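Local coordinates for aminopeptidase-like protein (Chaetomium thermophilum, PDB 5JM6) that is probably a metalloaminopeptidase of the M18 family that forms a dodecamer and binds paired zinc ions in each subunit's likely active site, at residues F61-P66 with Q288-G293; G303-K308 with I479-M484. One frame throughout, in Å; residues are numbered along the deposited sequence.

Interaction 1: F61-P66 with Q288-G293; sequences FMTHNP and QPATVG
Thr63, which meets Pro289 and Ala290 with its hydroxyl, lays its methyl CG2 over the centre of one face of the His64 ring, 3.5 Å above the plane. A second flat group nearby is the Asn65 amide. Its ND2 donates to Phe61 O in the plane of that carbonyl, on a lone pair, and the acceptor lies close to the amide plane. This holds the amide back against the last turn. Across the contact, Ala290 N donates to Thr63 OG1 at 3.2 Å, with a bent N-H...O angle of 141°. OG1 stands anti to the carbonyl carbon of Thr63 (chi1 -68°), which leaves CG2 pointing to the histidine. The same hydroxyl bonds to Leu59 O one turn back, so two hydrogen bonds grip it. A valine here would probably leave Ala290 N and Leu59 O without this shared partner. Apolar contact is made by Ala290 CB, 3.9 Å from Met62 CB. The Met62 chain then bends away. Pro289 CB lies 3.9 Å from Thr63 OG1, in van der Waals contact. The contact joins the last part of helix 55-64 to the extended loop residues that lead into strand 291-293. Ala290 also packs on Leu59 of that helix and on Ala302. Strand 291-293 pairs antiparallel with strand 299-302, while Phe61 stacks on Trp312 of helix 305-320.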
loop_
_atom_site.group_PDB
_atom_site.type_symbol
_atom_site.label_atom_id
_atom_site.label_comp_id
_atom_site.label_asym_id
_atom_site.label_seq_id
_atom_site.Cartn_x
_atom_site.Cartn_y
_atom_site.Cartn_z
ATOM N N PHE A 61 45.097 -11.507 -27.915
ATOM C CA PHE A 61 44.221 -10.645 -28.694
ATOM C C PHE A 61 43.370 -9.783 -27.760
ATOM O O PHE A 61 43.389 -8.557 -27.857
ATOM C CB PHE A 61 43.343 -11.474 -29.636
ATOM C CG PHE A 61 42.167 -10.724 -30.192
ATOM C CD1 PHE A 61 42.346 -9.688 -31.094
ATOM C CD2 PHE A 61 40.878 -11.067 -29.821
ATOM C CE1 PHE A 61 41.260 -9.002 -31.606
ATOM C CE2 PHE A 61 39.790 -10.387 -30.330
ATOM C CZ PHE A 61 39.979 -9.353 -31.222
ATOM N N MET A 62 42.660 -10.427 -26.838
ATOM C CA MET A 62 41.787 -9.718 -25.903
ATOM C C MET A 62 42.543 -8.692 -25.065
ATOM O O MET A 62 42.061 -7.581 -24.844
ATOM C CB MET A 62 41.078 -10.709 -24.977
ATOM C CG MET A 62 40.148 -11.670 -25.693
ATOM S SD MET A 62 38.894 -10.833 -26.682
ATOM C CE MET A 62 37.950 -9.999 -25.411
ATOM N N THR A 63 43.730 -9.066 -24.606
ATOM C CA THR A 63 44.513 -8.208 -23.729
ATOM C C THR A 63 44.947 -6.904 -24.404
ATOM O O THR A 63 44.827 -5.826 -23.823
ATOM C CB THR A 63 45.759 -8.960 -23.214
ATOM O OG1 THR A 63 45.349 -10.008 -22.325
ATOM C CG2 THR A 63 46.698 -8.017 -22.477
ATOM N N HIS A 64 45.465 -7.005 -25.622
ATOM C CA HIS A 64 46.097 -5.862 -26.280
ATOM C C HIS A 64 45.257 -5.102 -27.316
ATOM O O HIS A 64 45.780 -4.238 -28.020
ATOM C CB HIS A 64 47.418 -6.325 -26.881
ATOM C CG HIS A 64 48.387 -6.799 -25.845
ATOM N ND1 HIS A 64 48.677 -8.132 -25.649
ATOM C CD2 HIS A 64 49.081 -6.120 -24.902
ATOM C CE1 HIS A 64 49.535 -8.250 -24.651
ATOM N NE2 HIS A 64 49.796 -7.044 -24.180
ATOM N N ASN A 65 43.977 -5.444 -27.440
ATOM C CA ASN A 65 43.098 -4.747 -28.378
ATOM C C ASN A 65 41.761 -4.368 -27.741
ATOM O O ASN A 65 40.726 -4.954 -28.056
ATOM C CB ASN A 65 42.874 -5.611 -29.617
ATOM C CG ASN A 65 44.176 -6.105 -30.215
ATOM O OD1 ASN A 65 44.843 -5.385 -30.957
ATOM N ND2 ASN A 65 44.556 -7.333 -29.877
ATOM N N PRO A 66 41.788 -3.381 -26.834
ATOM C CA PRO A 66 40.661 -3.035 -25.960
ATOM C C PRO A 66 39.495 -2.313 -26.636
ATOM O O PRO A 66 38.398 -2.298 -26.079
ATOM C CB PRO A 66 41.305 -2.128 -24.903
ATOM C CG PRO A 66 42.766 -1.958 -25.315
ATOM C CD PRO A 66 42.858 -2.378 -26.738
ATOM N N GLN A 288 42.643 -5.119 -16.511
ATOM C CA GLN A 288 43.059 -6.458 -16.131
ATOM C C GLN A 288 43.179 -7.349 -17.361
ATOM O O GLN A 288 42.246 -7.437 -18.160
ATOM C CB GLN A 288 42.083 -7.059 -15.124
ATOM C CG GLN A 288 42.638 -8.260 -14.392
ATOM C CD GLN A 288 41.725 -8.731 -13.284
ATOM O OE1 GLN A 288 40.595 -8.261 -13.156
ATOM N NE2 GLN A 288 42.211 -9.659 -12.472
ATOM N N PRO A 289 44.341 -7.998 -17.528
ATOM C CA PRO A 289 44.556 -8.872 -18.684
ATOM C C PRO A 289 43.577 -10.033 -18.722
ATOM O O PRO A 289 43.050 -10.442 -17.687
ATOM C CB PRO A 289 45.983 -9.394 -18.482
ATOM C CG PRO A 289 46.619 -8.447 -17.537
ATOM C CD PRO A 289 45.525 -7.933 -16.656
ATOM N N ALA A 290 43.334 -10.547 -19.922
ATOM C CA ALA A 290 42.645 -11.815 -20.075
ATOM C C ALA A 290 43.537 -12.917 -19.525
ATOM O O ALA A 290 44.763 -12.823 -19.589
ATOM C CB ALA A 290 42.308 -12.070 -21.530
ATOM N N THR A 291 42.924 -13.961 -18.986
ATOM C CA THR A 291 43.680 -15.033 -18.361
ATOM C C THR A 291 42.947 -16.357 -18.451
ATOM O O THR A 291 41.762 -16.406 -18.775
ATOM C CB THR A 291 43.968 -14.736 -16.879
ATOM O OG1 THR A 291 44.772 -15.785 -16.328
ATOM C CG2 THR A 291 42.666 -14.642 -16.098
ATOM N N VAL A 292 43.668 -17.435 -18.174
ATOM C CA VAL A 292 43.039 -18.729 -17.997
ATOM C C VAL A 292 42.908 -18.980 -16.503
ATOM O O VAL A 292 43.711 -18.487 -15.708
ATOM C CB VAL A 292 43.822 -19.866 -18.671
ATOM C CG1 VAL A 292 43.802 -19.694 -20.180
ATOM C CG2 VAL A 292 45.246 -19.916 -18.150
ATOM N N GLY A 293 41.861 -19.699 -16.119
ATOM C CA GLY A 293 41.555 -19.879 -14.714
ATOM C C GLY A 293 40.829 -21.169 -14.401
ATOM O O GLY A 293 40.476 -21.939 -15.295
#

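Interaction 2: G303-K308 with I479-M484; sequences GRIDDK and IPQLSM. With ZN (zinc ion), chain G; ZN (zinc ion), chain H.
Asp306 and Met484 meet beside the two zinc ions. Of the two segments, only Asp306 binds the metals. Asp306 OD2 binds one zinc ion (chain G) at 1.8 Å, and Asp306 OD1 binds the other (chain H) at 2.0 Å. The carboxylate bridges the pair, as in other two-zinc exopeptidases of this clan. Its CG is anti to the backbone N (chi1 -175°), which carries both oxygens out to the metals. Glu340 and His485, the latter just after 479-484, also bind the first zinc, His133 and Asp391 the second. Asp307 OD2 is hydrogen-bonded to His133 N, a second-shell link to a zinc ligand. The segments themselves meet by van der Waals contact. Met484 lies against the OD2 side of the carboxylate, with CG 3.5 Å and SD 3.7 Å from Asp306 OD2. Ile305 and Gln481 lie side by side, pointing opposite ways, with OE1 of the outstretched glutamine 3.7 Å from Ile305 CG2 and its NE2 3.9 Å from Ile305 CB. Residues around the start of helix 305-320 thus pack against the last part of strand 473-481 and the loop after it. Gln481 and Met484 lean on Val392 of strand 386-394, and Ile305 and Gln481 share Ala489 of strand 489-492.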
loop_
_atom_site.group_PDB
_atom_site.type_symbol
_atom_site.label_atom_id
_atom_site.label_comp_id
_atom_site.label_asym_id
_atom_site.label_seq_id
_atom_site.Cartn_x
_atom_site.Cartn_y
_atom_site.Cartn_z
ATOM N N GLY A 303 37.186 -9.540 -20.242
ATOM C CA GLY A 303 36.094 -8.627 -20.509
ATOM C C GLY A 303 35.950 -8.371 -21.994
ATOM O O GLY A 303 36.866 -8.663 -22.764
ATOM N N ARG A 304 34.805 -7.807 -22.380
ATOM C CA ARG A 304 34.461 -7.508 -23.774
ATOM C C ARG A 304 34.295 -8.763 -24.620
ATOM O O ARG A 304 34.552 -8.744 -25.824
ATOM C CB ARG A 304 35.511 -6.605 -24.423
ATOM C CG ARG A 304 35.891 -5.395 -23.605
ATOM C CD ARG A 304 37.130 -4.741 -24.184
ATOM N NE ARG A 304 38.355 -5.378 -23.710
ATOM C CZ ARG A 304 38.883 -5.166 -22.509
ATOM N NH1 ARG A 304 38.289 -4.338 -21.661
ATOM N NH2 ARG A 304 40.003 -5.781 -22.153
ATOM N N ILE A 305 33.854 -9.846 -23.995
ATOM C CA ILE A 305 33.636 -11.075 -24.734
ATOM C C ILE A 305 32.391 -10.971 -25.614
ATOM O O ILE A 305 32.330 -11.661 -26.636
ATOM C CB ILE A 305 33.524 -12.306 -23.799
ATOM C CG1 ILE A 305 34.786 -12.454 -22.950
ATOM C CG2 ILE A 305 33.336 -13.589 -24.596
ATOM C CD1 ILE A 305 34.880 -13.793 -22.241
ATOM N N ASP A 306 31.435 -10.082 -25.298
ATOM C CA ASP A 306 30.229 -10.097 -26.123
ATOM C C ASP A 306 30.722 -9.700 -27.507
ATOM O O ASP A 306 30.982 -8.537 -27.836
ATOM C CB ASP A 306 29.124 -9.151 -25.598
ATOM C CG ASP A 306 27.809 -9.251 -26.407
ATOM O OD1 ASP A 306 27.855 -9.309 -27.651
ATOM O OD2 ASP A 306 26.716 -9.292 -25.803
ATOM N N ASP A 307 30.789 -10.784 -28.275
ATOM C CA ASP A 307 31.258 -10.994 -29.649
ATOM C C ASP A 307 32.686 -10.713 -30.118
ATOM O O ASP A 307 32.992 -11.077 -31.248
ATOM C CB ASP A 307 30.330 -10.326 -30.633
ATOM C CG ASP A 307 29.593 -11.351 -31.458
ATOM O OD1 ASP A 307 29.718 -12.545 -31.114
ATOM O OD2 ASP A 307 28.942 -11.000 -32.457
ATOM N N LYS A 308 33.575 -10.134 -29.322
ATOM C CA LYS A 308 34.971 -10.195 -29.748
ATOM C C LYS A 308 35.370 -11.674 -29.865
ATOM O O LYS A 308 36.203 -12.033 -30.693
ATOM C CB LYS A 308 35.898 -9.438 -28.795
ATOM C CG LYS A 308 36.032 -7.948 -29.109
ATOM C CD LYS A 308 36.761 -7.222 -27.987
ATOM C CE LYS A 308 37.237 -5.840 -28.410
ATOM N NZ LYS A 308 36.202 -4.782 -28.257
ATOM N N ILE A 479 28.967 -19.126 -29.487
ATOM C CA ILE A 479 29.846 -19.788 -28.546
ATOM C C ILE A 479 29.325 -19.461 -27.154
ATOM O O ILE A 479 29.073 -18.297 -26.846
ATOM C CB ILE A 479 31.307 -19.329 -28.723
ATOM C CG1 ILE A 479 31.751 -19.547 -30.173
ATOM C CG2 ILE A 479 32.228 -20.058 -27.758
ATOM C CD1 ILE A 479 33.168 -19.103 -30.460
ATOM N N PRO A 480 29.129 -20.490 -26.319
ATOM C CA PRO A 480 28.503 -20.275 -25.011
ATOM C C PRO A 480 29.368 -19.450 -24.068
ATOM O O PRO A 480 30.597 -19.515 -24.122
ATOM C CB PRO A 480 28.311 -21.696 -24.478
ATOM C CG PRO A 480 29.348 -22.498 -25.171
ATOM C CD PRO A 480 29.468 -21.906 -26.541
ATOM N N GLN A 481 28.711 -18.673 -23.216
ATOM C CA GLN A 481 29.394 -17.763 -22.312
ATOM C C GLN A 481 28.573 -17.503 -21.052
ATOM O O GLN A 481 27.341 -17.509 -21.089
ATOM C CB GLN A 481 29.695 -16.446 -23.033
ATOM C CG GLN A 481 29.706 -15.220 -22.143
ATOM C CD GLN A 481 29.781 -13.939 -22.933
ATOM O OE1 GLN A 481 29.695 -13.950 -24.157
ATOM N NE2 GLN A 481 29.944 -12.823 -22.236
ATOM N N LEU A 482 29.266 -17.268 -19.942
ATOM C CA LEU A 482 28.637 -16.838 -18.703
ATOM C C LEU A 482 28.874 -15.350 -18.474
ATOM O O LEU A 482 29.866 -14.793 -18.945
ATOM C CB LEU A 482 29.165 -17.640 -17.514
ATOM C CG LEU A 482 28.511 -19.006 -17.320
ATOM C CD1 LEU A 482 28.891 -19.610 -15.977
ATOM C CD2 LEU A 482 27.002 -18.878 -17.448
ATOM N N SER A 483 27.930 -14.710 -17.786
ATOM C CA SER A 483 28.050 -13.310 -17.383
ATOM C C SER A 483 28.204 -12.376 -18.578
ATOM O O SER A 483 29.066 -11.497 -18.588
ATOM C CB SER A 483 29.228 -13.129 -16.422
ATOM O OG SER A 483 29.090 -13.968 -15.289
ATOM N N MET A 484 27.358 -12.576 -19.583
ATOM C CA MET A 484 27.340 -11.719 -20.759
ATOM C C MET A 484 27.031 -10.276 -20.368
ATOM O O MET A 484 26.174 -10.035 -19.517
ATOM C CB MET A 484 26.315 -12.234 -21.771
ATOM C CG MET A 484 26.285 -11.476 -23.082
ATOM S SD MET A 484 25.059 -12.151 -24.220
ATOM C CE MET A 484 25.633 -13.840 -24.381
HETATM ZN ZN ZN G . 26.130 -7.586 -26.000
HETATM ZN ZN ZN H . 26.587 -9.739 -29.097
#

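How the interactions relate
From the N terminus, helix 55-64 comes first, and interaction 1 closes a long loop when the chain returns at 288-293. That loop holds the whole six-stranded antiparallel sheet and several strands of the large mixed sheet. After nine intervening residues the chain reaches 303-308, and interaction 2 closes the next loop at 479-484. It ties the beginning of helix 305-320 to strand 473-481 of the large mixed sheet. The two loops follow in series and neither nest nor cross. Between them runs strand 299-302, which joins 291-293 to 489-492 in a small antiparallel sheet. The contacts lie about 13 Å apart between centres and touch directly: Met62 CE packs on Gly303 O. Both touch a second subunit.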